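Local coordinates for protein TRAP dicarboxylate transporter, DctP subunit (Chromohalobacter salexigens, PDB 4P1L) that binds D-glucuronate in the periplasm and probably delivers it to a TRAP-type membrane permease for transport into the cell, at residues Ser147-Asp152 with Gln195-Gly200. Sequence-based numbering, arbitrary orientation.
Sequences SLYNTD and QSLKTG
Leu197, in the last turn of helix 193-198, reaches with its two methyl groups toward Tyr149 near the end of strand 146-150 and Thr151 in the loop that follows, a case of helix-on-sheet packing in an alpha/beta lobe of a TRAP solute-binding protein. It illustrates how a single branched side chain can join a short helix to the end of a strand and the loop after it, with no hydrogen bond between segments 147-152 and 195-200. The two branches of Leu197 divide the work. CD1 approaches the edge of the Tyr149 ring, near its plane, 4.5 Å from CE1. CD2 instead comes within 4.4 Å of Thr151 CG2, methyl against methyl. Both distances are those of loose apolar contact, in keeping with only 112 Å² buried in total. On Tyr149, chi1 of 46° sets CG between the backbone N and C, and the ring extends outward from there to its hydroxyl, hydrogen-bonded to His217. The rings of Tyr149 and Tyr212 also meet, their planes at about 40°. Tyr149 touches Asn207, a glucuronate-binding residue, and the sugar lies about 6 Å from the tyrosine side chain, consistent with a second-shell place beside the glucuronate pocket. Both segments also contain turns of their own. Gly200, with positive phi, ends the helix in a Schellman motif, its N bonded to Leu197 O at 3.2 Å. At the strand's last residue, Asn150, an Asx turn begins: Asp152 N donates to Asn150 OD1 over 2.8 Å, approaching from above the carbonyl plane, 46° out of it.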
ATOM      1  N   SER A 147      -8.959  -3.581  -5.643  1.00 12.98           N
ATOM      2  CA  SER A 147     -10.344  -3.845  -6.020  1.00 12.18           C
ATOM      3  C   SER A 147     -10.997  -4.870  -5.103  1.00 12.48           C
ATOM      4  O   SER A 147     -10.318  -5.691  -4.453  1.00 12.59           O
ATOM      5  CB  SER A 147     -10.409  -4.330  -7.477  1.00 12.33           C
ATOM      6  OG  SER A 147     -10.029  -3.301  -8.364  1.00 12.95           O
ATOM      7  N   LEU A 148     -12.324  -4.836  -5.070  1.00 15.03           N
ATOM      8  CA  LEU A 148     -13.118  -5.730  -4.232  1.00 12.63           C
ATOM      9  C   LEU A 148     -13.143  -7.151  -4.741  1.00 15.22           C
ATOM     10  O   LEU A 148     -13.377  -7.398  -5.931  1.00 19.90           O
ATOM     11  CB  LEU A 148     -14.587  -5.293  -4.182  1.00 14.62           C
ATOM     12  CG  LEU A 148     -15.027  -4.063  -3.428  1.00 21.03           C
ATOM     13  CD1 LEU A 148     -16.513  -3.769  -3.743  1.00 22.40           C
ATOM     14  CD2 LEU A 148     -14.820  -4.255  -1.938  1.00 27.39           C
ATOM     15  N   TYR A 149     -12.975  -8.091  -3.828  1.00 13.50           N
ATOM     16  CA  TYR A 149     -13.293  -9.470  -4.135  1.00 16.47           C
ATOM     17  C   TYR A 149     -14.136 -10.115  -3.053  1.00 14.38           C
ATOM     18  O   TYR A 149     -14.014  -9.753  -1.889  1.00 14.77           O
ATOM     19  CB  TYR A 149     -12.034 -10.284  -4.388  1.00 17.15           C
ATOM     20  CG  TYR A 149     -10.892 -10.114  -3.402  1.00 14.48           C
ATOM     21  CD1 TYR A 149     -10.788 -10.913  -2.260  1.00 13.93           C
ATOM     22  CD2 TYR A 149      -9.875  -9.210  -3.655  1.00 14.41           C
ATOM     23  CE1 TYR A 149      -9.696 -10.797  -1.412  1.00 15.12           C
ATOM     24  CE2 TYR A 149      -8.782  -9.085  -2.804  1.00 15.31           C
ATOM     25  CZ  TYR A 149      -8.702  -9.859  -1.676  1.00 16.68           C
ATOM     26  OH  TYR A 149      -7.596  -9.720  -0.850  1.00 16.81           O
ATOM     27  N   ASN A 150     -14.995 -11.047  -3.438  1.00 15.55           N
ATOM     28  CA  ASN A 150     -15.921 -11.666  -2.494  1.00 15.71           C
ATOM     29  C   ASN A 150     -16.302 -13.069  -2.929  1.00 22.09           C
ATOM     30  O   ASN A 150     -15.951 -13.528  -4.020  1.00 19.57           O
ATOM     31  CB  ASN A 150     -17.171 -10.807  -2.241  1.00 15.67           C
ATOM     32  CG  ASN A 150     -18.202 -10.898  -3.358  1.00 18.42           C
ATOM     33  OD1 ASN A 150     -19.203 -11.589  -3.233  1.00 20.48           O
ATOM     34  ND2 ASN A 150     -17.967 -10.184  -4.434  1.00 19.85           N
ATOM     35  N   THR A 151     -16.984 -13.755  -2.034  1.00 16.53           N
ATOM     36  CA  THR A 151     -17.284 -15.163  -2.222  1.00 19.09           C
ATOM     37  C   THR A 151     -18.629 -15.420  -2.883  1.00 24.60           C
ATOM     38  O   THR A 151     -18.950 -16.578  -3.162  1.00 22.19           O
ATOM     39  CB  THR A 151     -17.334 -15.888  -0.858  1.00 23.54           C
ATOM     40  OG1 THR A 151     -18.367 -15.306  -0.057  1.00 24.92           O
ATOM     41  CG2 THR A 151     -16.018 -15.800  -0.141  1.00 24.60           C
ATOM     42  N   ASP A 152     -19.425 -14.373  -3.100  1.00 25.42           N
ATOM     43  CA  ASP A 152     -20.854 -14.544  -3.390  1.00 25.02           C
ATOM     44  C   ASP A 152     -21.323 -14.165  -4.806  1.00 24.72           C
ATOM     45  O   ASP A 152     -22.014 -14.950  -5.455  1.00 26.49           O
ATOM     46  CB  ASP A 152     -21.689 -13.802  -2.351  1.00 27.49           C
ATOM     47  CG  ASP A 152     -23.165 -14.144  -2.450  1.00 40.09           C
ATOM     48  OD1 ASP A 152     -23.586 -15.132  -1.809  1.00 44.61           O
ATOM     49  OD2 ASP A 152     -23.901 -13.435  -3.180  1.00 35.20           O
ATOM     50  N   GLN A 195      -7.812 -17.374   6.153  1.00 29.50           N
ATOM     51  CA  GLN A 195      -8.595 -18.278   6.995  1.00 33.02           C
ATOM     52  C   GLN A 195      -9.956 -17.668   7.272  1.00 31.14           C
ATOM     53  O   GLN A 195     -10.942 -18.389   7.380  1.00 29.08           O
ATOM     54  CB  GLN A 195      -7.883 -18.584   8.320  1.00 31.89           C
ATOM     55  CG  GLN A 195      -6.645 -19.485   8.202  1.00 37.58           C
ATOM     56  CD  GLN A 195      -6.919 -20.840   7.541  1.00 45.18           C
ATOM     57  OE1 GLN A 195      -8.002 -21.411   7.678  1.00 40.26           O
ATOM     58  NE2 GLN A 195      -5.923 -21.350   6.807  1.00 43.86           N
ATOM     59  N   SER A 196     -10.013 -16.338   7.402  1.00 26.94           N
ATOM     60  CA  SER A 196     -11.274 -15.680   7.706  1.00 25.39           C
ATOM     61  C   SER A 196     -12.281 -15.822   6.546  1.00 25.99           C
ATOM     62  O   SER A 196     -13.483 -16.023   6.763  1.00 25.63           O
ATOM     63  CB  SER A 196     -11.027 -14.220   8.077  1.00 25.43           C
ATOM     64  OG  SER A 196     -12.202 -13.625   8.584  1.00 36.56           O
ATOM     65  N   LEU A 197     -11.795 -15.711   5.316  1.00 22.04           N
ATOM     66  CA  LEU A 197     -12.602 -16.046   4.143  1.00 26.72           C
ATOM     67  C   LEU A 197     -13.015 -17.520   4.138  1.00 30.08           C
ATOM     68  O   LEU A 197     -14.170 -17.853   3.869  1.00 28.35           O
ATOM     69  CB  LEU A 197     -11.822 -15.751   2.861  1.00 20.69           C
ATOM     70  CG  LEU A 197     -11.613 -14.275   2.516  1.00 20.72           C
ATOM     71  CD1 LEU A 197     -10.565 -14.165   1.435  1.00 21.28           C
ATOM     72  CD2 LEU A 197     -12.905 -13.581   2.069  1.00 22.44           C
ATOM     73  N   LYS A 198     -12.061 -18.399   4.417  1.00 25.92           N
ATOM     74  CA  LYS A 198     -12.320 -19.842   4.383  1.00 31.03           C
ATOM     75  C   LYS A 198     -13.443 -20.228   5.354  1.00 37.86           C
ATOM     76  O   LYS A 198     -14.316 -21.038   5.034  1.00 39.72           O
ATOM     77  CB  LYS A 198     -11.035 -20.599   4.729  1.00 35.17           C
ATOM     78  CG  LYS A 198     -10.898 -21.986   4.097  1.00 45.15           C
ATOM     79  CD  LYS A 198      -9.452 -22.483   4.242  1.00 46.00           C
ATOM     80  CE  LYS A 198      -9.373 -23.959   4.654  1.00 53.44           C
ATOM     81  NZ  LYS A 198      -9.675 -24.891   3.532  1.00 50.77           N
ATOM     82  N   THR A 199     -13.427 -19.629   6.537  1.00 34.35           N
ATOM     83  CA  THR A 199     -14.399 -19.961   7.579  1.00 35.92           C
ATOM     84  C   THR A 199     -15.700 -19.159   7.519  1.00 40.23           C
ATOM     85  O   THR A 199     -16.600 -19.390   8.326  1.00 36.88           O
ATOM     86  CB  THR A 199     -13.799 -19.781   8.978  1.00 33.55           C
ATOM     87  OG1 THR A 199     -13.449 -18.410   9.193  1.00 36.47           O
ATOM     88  CG2 THR A 199     -12.576 -20.671   9.149  1.00 39.58           C
ATOM     89  N   GLY A 200     -15.797 -18.214   6.585  1.00 30.99           N
ATOM     90  CA  GLY A 200     -17.031 -17.482   6.388  1.00 29.13           C
ATOM     91  C   GLY A 200     -17.262 -16.328   7.330  1.00 30.12           C
ATOM     92  O   GLY A 200     -18.314 -15.700   7.281  1.00 36.85           O
TER